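Beta-carbonic anhydrase (Methanothermobacter thermautotrophicus, PDB 1G5C) catalyses the reversible hydration of carbon dioxide to bicarbonate, as a zinc-dependent carbonic anhydrase of the beta class. Local coordinates at residues D34-D39 and V85-C90; E81-G86 and H152-D157. All blocks are in the same frame, centred on the assembly; numbering follows the deposited sequence.

Contact 1: residues D34-D39 and V85-C90. With ZN (zinc ion), chain G.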
loop_
_atom_site.group_PDB
_atom_site.type_symbol
_atom_site.label_atom_id
_atom_site.label_comp_id
_atom_site.label_asym_id
_atom_site.label_seq_id
_atom_site.Cartn_x
_atom_site.Cartn_y
_atom_site.Cartn_z
ATOM N N ASP A 34 1.909 -0.276 10.851
ATOM C CA ASP A 34 1.964 0.219 12.224
ATOM C C ASP A 34 1.493 1.676 12.328
ATOM O O ASP A 34 1.973 2.558 11.604
ATOM C CB ASP A 34 3.410 0.094 12.768
ATOM C CG ASP A 34 3.459 0.123 14.294
ATOM O OD1 ASP A 34 3.249 1.201 14.888
ATOM O OD2 ASP A 34 3.667 -0.947 14.893
ATOM N N SER A 35 0.563 1.936 13.239
ATOM C CA SER A 35 0.005 3.286 13.401
ATOM C C SER A 35 0.981 4.347 13.878
ATOM O O SER A 35 0.740 5.546 13.678
ATOM C CB SER A 35 -1.210 3.279 14.345
ATOM O OG SER A 35 -0.816 3.099 15.693
ATOM N N ARG A 36 2.086 3.930 14.493
ATOM C CA ARG A 36 3.062 4.900 14.978
ATOM C C ARG A 36 3.929 5.490 13.870
ATOM O O ARG A 36 4.698 6.438 14.103
ATOM C CB ARG A 36 3.946 4.253 16.045
ATOM C CG ARG A 36 3.161 3.855 17.277
ATOM C CD ARG A 36 3.999 2.995 18.172
ATOM N NE ARG A 36 4.135 1.657 17.610
ATOM C CZ ARG A 36 4.856 0.689 18.163
ATOM N NH1 ARG A 36 5.526 0.895 19.302
ATOM N NH2 ARG A 36 4.885 -0.496 17.581
ATOM N N LEU A 37 3.816 4.931 12.670
ATOM C CA LEU A 37 4.584 5.438 11.536
ATOM C C LEU A 37 3.838 6.572 10.843
ATOM O O LEU A 37 4.425 7.323 10.063
ATOM C CB LEU A 37 4.855 4.320 10.524
ATOM C CG LEU A 37 5.855 3.263 11.000
ATOM C CD1 LEU A 37 5.847 2.044 10.079
ATOM C CD2 LEU A 37 7.246 3.904 11.058
ATOM N N ILE A 38 2.541 6.690 11.103
ATOM C CA ILE A 38 1.769 7.761 10.472
ATOM C C ILE A 38 2.356 9.085 10.953
ATOM O O ILE A 38 2.644 9.235 12.145
ATOM C CB ILE A 38 0.268 7.695 10.866
ATOM C CG1 ILE A 38 -0.337 6.367 10.397
ATOM C CG2 ILE A 38 -0.503 8.864 10.215
ATOM C CD1 ILE A 38 -1.772 6.133 10.910
ATOM N N ASP A 39 2.562 10.018 10.019
ATOM C CA ASP A 39 3.108 11.350 10.314
ATOM C C ASP A 39 4.602 11.292 10.625
ATOM O O ASP A 39 5.414 11.925 9.956
ATOM C CB ASP A 39 2.367 11.995 11.513
ATOM C CG ASP A 39 2.240 13.527 11.391
ATOM O OD1 ASP A 39 3.055 14.152 10.677
ATOM O OD2 ASP A 39 1.318 14.116 12.023
ATOM N N VAL A 85 11.530 0.417 4.632
ATOM C CA VAL A 85 11.766 0.969 5.960
ATOM C C VAL A 85 11.084 0.109 7.031
ATOM O O VAL A 85 9.845 0.096 7.167
ATOM C CB VAL A 85 11.250 2.432 6.093
ATOM C CG1 VAL A 85 11.582 2.980 7.489
ATOM C CG2 VAL A 85 11.884 3.316 5.027
ATOM N N GLY A 86 11.888 -0.662 7.761
ATOM C CA GLY A 86 11.321 -1.445 8.841
ATOM C C GLY A 86 11.350 -0.548 10.062
ATOM O O GLY A 86 11.820 0.592 9.977
ATOM N N HIS A 87 10.866 -1.026 11.204
ATOM C CA HIS A 87 10.897 -0.187 12.393
ATOM C C HIS A 87 11.052 -1.044 13.632
ATOM O O HIS A 87 10.694 -2.216 13.631
ATOM C CB HIS A 87 9.607 0.641 12.507
ATOM C CG HIS A 87 8.387 -0.189 12.741
ATOM N ND1 HIS A 87 7.914 -0.474 14.009
ATOM C CD2 HIS A 87 7.571 -0.837 11.883
ATOM C CE1 HIS A 87 6.865 -1.265 13.911
ATOM N NE2 HIS A 87 6.626 -1.505 12.634
ATOM N N THR A 88 11.578 -0.445 14.692
ATOM C CA THR A 88 11.767 -1.171 15.941
ATOM C C THR A 88 10.404 -1.420 16.570
ATOM O O THR A 88 9.441 -0.676 16.324
ATOM C CB THR A 88 12.614 -0.361 16.932
ATOM O OG1 THR A 88 12.004 0.917 17.126
ATOM C CG2 THR A 88 14.027 -0.155 16.408
ATOM N N ASP A 89 10.335 -2.460 17.390
ATOM C CA ASP A 89 9.112 -2.860 18.085
ATOM C C ASP A 89 7.973 -3.169 17.117
ATOM O O ASP A 89 6.841 -2.707 17.302
ATOM C CB ASP A 89 8.679 -1.781 19.087
ATOM C CG ASP A 89 7.576 -2.265 20.018
ATOM O OD1 ASP A 89 7.587 -3.450 20.367
ATOM O OD2 ASP A 89 6.705 -1.471 20.412
ATOM N N CYS A 90 8.279 -3.958 16.093
ATOM C CA CYS A 90 7.282 -4.350 15.097
ATOM C C CYS A 90 6.497 -5.540 15.647
ATOM O O CYS A 90 5.271 -5.496 15.744
ATOM C CB CYS A 90 7.958 -4.723 13.779
ATOM S SG CYS A 90 6.810 -5.121 12.439
HETATM ZN ZN ZN G . 5.469 -3.168 12.147
HETATM O O HOH W 1 4.292 -3.032 13.794
#
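Asp34 and His87 meet beside the zinc ion, with Arg36 bridging from Asp34 to the loop at Asp89. The arginine grips Asp34 side-on: NE reaches Asp34 OD1 at 2.9 Å and NH2 reaches OD2, both on the syn side of the carboxylate and close to the guanidinium plane. Asp34 OD1 also takes the backbone N-H of Arg36 on its anti lone pair, closing an Asx turn. With its chain bent at chi3 (-74°), Arg36 turns its far end to Asp89, where NH1 makes a nearly straight salt bridge of 2.9 Å to OD2 and NH2 bonds the backbone O. Shortening Arg36 to an alanine is likely to cost Asp34 its paired grip and countercharge, leaving its orientation to the Asx turn and the zinc-bound water, and to rob Asp89 OD2 of its salt-bridge mate.

The tight part lies on the zinc side of this network, round the His87 ring. The ring stands across the Asp34 carboxylate, the planes 64° apart, and Leu37 CD1 packs 3.8 Å from His87 CD2. ND1 donates to Thr88 O, a bent bond from above the carbonyl plane that, with the 2.1 Å bond of His87 NE2 to zinc, limits the ring's turning. Cys90 SG and a water are further ligands, and Cys32 completes the site. Asp34 OD2 accepts from that water, and Asp34 with Arg36 is consistent with the Asp-Arg pair of beta-class active sites. The Asp89 side is looser: its exposed carboxylate is met by Arg36 at one oxygen, on the anti side.

The 34-39 loop links strand 27-32 to helix 40-45, while 85-90 runs off the end of strand 81-87; Ile158 touches Arg36, Leu37, His87 and Asp89, and Arg49 of the second subunit bonds Arg36 O.

Contact 2: residues E81-G86 and H152-D157; sequences EIIIVG and HGLIID
Segments 81-86 and 152-157 run side by side as parallel strands, their axes 4.5 Å apart at closest and inclined by 25°, joined by five backbone hydrogen bonds from His152 N to Ile82 O through to Ile156 N to Gly86 O. Each of the five is 2.8 to 2.9 Å long from N to O, and CA-H groups of Ile83, Val85 and Ile155 add contacts to carbonyl oxygens across the gap. On the face that carries Ile83, Val85, His152 and Leu154, Ile83 CG2 packs on Leu154 CD1 at 3.7 Å. Farther along, Val85 CG1, anti to its own nitrogen (chi1 -177°), lies 4.0 Å from Ile156 CG2.

These are neighbouring inner strands of the mixed sheet at the centre of the beta-carbonic anhydrase fold, with helices covering it: Leu139 of helix 128-141 lies against Ile82 and Ile84, whereas Leu41 of helix 40-45 touches Val85 and Ile156.

At the start of the pair, Glu81 stretches past CG to bring OE2 to the edge of the His152 ring, near its plane. The NE2 to OE2 bond is weak: although the atoms are 2.8 Å apart, the angle at the hydrogen is just 116°. NE2 also bonds Glu170 OE2, and ND1 accepts from Asp169 N, so the C-terminal tail holds this ring as well. Glu81 OE2 and Glu170 OE2, like charges close together, both meet His152 NE2, which may ease their repulsion. Toward the other end Ile155 CG1 comes 3.7 Å from Gly86 O, and Ile156 CG2 approaches that same oxygen more closely.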
loop_
_atom_site.group_PDB
_atom_site.type_symbol
_atom_site.label_atom_id
_atom_site.label_comp_id
_atom_site.label_asym_id
_atom_site.label_seq_id
_atom_site.Cartn_x
_atom_site.Cartn_y
_atom_site.Cartn_z
ATOM N N GLU A 81 14.009 4.387 -7.552
ATOM C CA GLU A 81 14.597 4.185 -6.232
ATOM C C GLU A 81 13.542 3.671 -5.260
ATOM O O GLU A 81 12.474 4.272 -5.100
ATOM C CB GLU A 81 15.192 5.496 -5.704
ATOM C CG GLU A 81 15.787 5.406 -4.297
ATOM C CD GLU A 81 16.725 6.567 -3.986
ATOM O OE1 GLU A 81 16.495 7.680 -4.515
ATOM O OE2 GLU A 81 17.692 6.375 -3.214
ATOM N N ILE A 82 13.849 2.557 -4.610
ATOM C CA ILE A 82 12.928 1.961 -3.650
ATOM C C ILE A 82 13.626 1.885 -2.298
ATOM O O ILE A 82 14.804 1.510 -2.227
ATOM C CB ILE A 82 12.542 0.518 -4.065
ATOM C CG1 ILE A 82 11.864 0.526 -5.433
ATOM C CG2 ILE A 82 11.627 -0.099 -3.000
ATOM C CD1 ILE A 82 11.610 -0.863 -5.994
ATOM N N ILE A 83 12.904 2.231 -1.237
ATOM C CA ILE A 83 13.452 2.184 0.117
ATOM C C ILE A 83 12.524 1.399 1.029
ATOM O O ILE A 83 11.364 1.794 1.251
ATOM C CB ILE A 83 13.612 3.608 0.749
ATOM C CG1 ILE A 83 14.485 4.495 -0.130
ATOM C CG2 ILE A 83 14.254 3.490 2.131
ATOM C CD1 ILE A 83 14.576 5.964 0.358
ATOM N N ILE A 84 13.006 0.273 1.541
ATOM C CA ILE A 84 12.194 -0.488 2.471
ATOM C C ILE A 84 12.546 0.116 3.821
ATOM O O ILE A 84 13.737 0.350 4.103
ATOM C CB ILE A 84 12.565 -1.989 2.480
ATOM C CG1 ILE A 84 12.270 -2.610 1.106
ATOM C CG2 ILE A 84 11.794 -2.701 3.606
ATOM C CD1 ILE A 84 12.748 -4.077 0.945
ATOM N N VAL A 85 11.530 0.417 4.632
ATOM C CA VAL A 85 11.766 0.969 5.960
ATOM C C VAL A 85 11.084 0.109 7.031
ATOM O O VAL A 85 9.845 0.096 7.167
ATOM C CB VAL A 85 11.250 2.432 6.093
ATOM C CG1 VAL A 85 11.582 2.980 7.489
ATOM C CG2 VAL A 85 11.884 3.316 5.027
ATOM N N GLY A 86 11.888 -0.662 7.761
ATOM C CA GLY A 86 11.321 -1.445 8.841
ATOM C C GLY A 86 11.350 -0.548 10.062
ATOM O O GLY A 86 11.820 0.592 9.977
ATOM N N HIS A 152 17.190 0.271 -1.313
ATOM C CA HIS A 152 17.823 0.512 -0.026
ATOM C C HIS A 152 17.012 -0.070 1.118
ATOM O O HIS A 152 15.796 -0.229 1.016
ATOM C CB HIS A 152 17.991 2.024 0.182
ATOM C CG HIS A 152 18.592 2.733 -1.002
ATOM N ND1 HIS A 152 19.909 2.584 -1.366
ATOM C CD2 HIS A 152 18.043 3.588 -1.900
ATOM C CE1 HIS A 152 20.156 3.323 -2.437
ATOM N NE2 HIS A 152 19.040 3.938 -2.780
ATOM N N GLY A 153 17.695 -0.386 2.213
ATOM C CA GLY A 153 17.021 -0.940 3.367
ATOM C C GLY A 153 17.389 -0.123 4.587
ATOM O O GLY A 153 18.571 0.117 4.840
ATOM N N LEU A 154 16.378 0.302 5.342
ATOM C CA LEU A 154 16.587 1.115 6.529
ATOM C C LEU A 154 15.676 0.612 7.618
ATOM O O LEU A 154 14.701 -0.088 7.351
ATOM C CB LEU A 154 16.196 2.586 6.267
ATOM C CG LEU A 154 16.777 3.359 5.081
ATOM C CD1 LEU A 154 16.162 4.760 5.028
ATOM C CD2 LEU A 154 18.273 3.444 5.216
ATOM N N ILE A 155 16.014 0.960 8.855
ATOM C CA ILE A 155 15.148 0.643 9.964
ATOM C C ILE A 155 15.025 1.940 10.764
ATOM O O ILE A 155 16.028 2.632 11.007
ATOM C CB ILE A 155 15.681 -0.495 10.850
ATOM C CG1 ILE A 155 14.641 -0.787 11.937
ATOM C CG2 ILE A 155 17.013 -0.124 11.460
ATOM C CD1 ILE A 155 14.852 -2.094 12.685
ATOM N N ILE A 156 13.798 2.287 11.141
ATOM C CA ILE A 156 13.567 3.507 11.903
ATOM C C ILE A 156 13.199 3.205 13.361
ATOM O O ILE A 156 12.490 2.240 13.632
ATOM C CB ILE A 156 12.417 4.355 11.256
ATOM C CG1 ILE A 156 12.327 5.725 11.933
ATOM C CG2 ILE A 156 11.057 3.624 11.392
ATOM C CD1 ILE A 156 11.352 6.700 11.210
ATOM N N ASP A 157 13.699 4.021 14.291
ATOM C CA ASP A 157 13.355 3.878 15.710
ATOM C C ASP A 157 11.902 4.357 15.795
ATOM O O ASP A 157 11.617 5.518 15.506
ATOM C CB ASP A 157 14.245 4.781 16.576
ATOM C CG ASP A 157 13.948 4.637 18.068
ATOM O OD1 ASP A 157 12.782 4.859 18.491
ATOM O OD2 ASP A 157 14.881 4.298 18.822
#

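How the contacts relate
The two contacts share Val85 and Gly86 on strand 81-87, and their centres lie 11 Å apart. Along the chain the 34-39 loop comes first, then strand 81-87, which serves contact 2 over most of its length and contact 1 at its C-terminal end, and much later strand 150-156. They also touch directly: Thr88 N lies 3.0 Å from Ile156 O, a probable hydrogen bond that carries the strand pairing beyond Gly86, and His87 CA packs against Ile155 CG1. Contact 2 thus belongs to the sheet's interior, whereas contact 1 gathers loops at the strand ends, placing the zinc ligand His87 at the very end of strand 81-87 and Cys90 in the loop that follows.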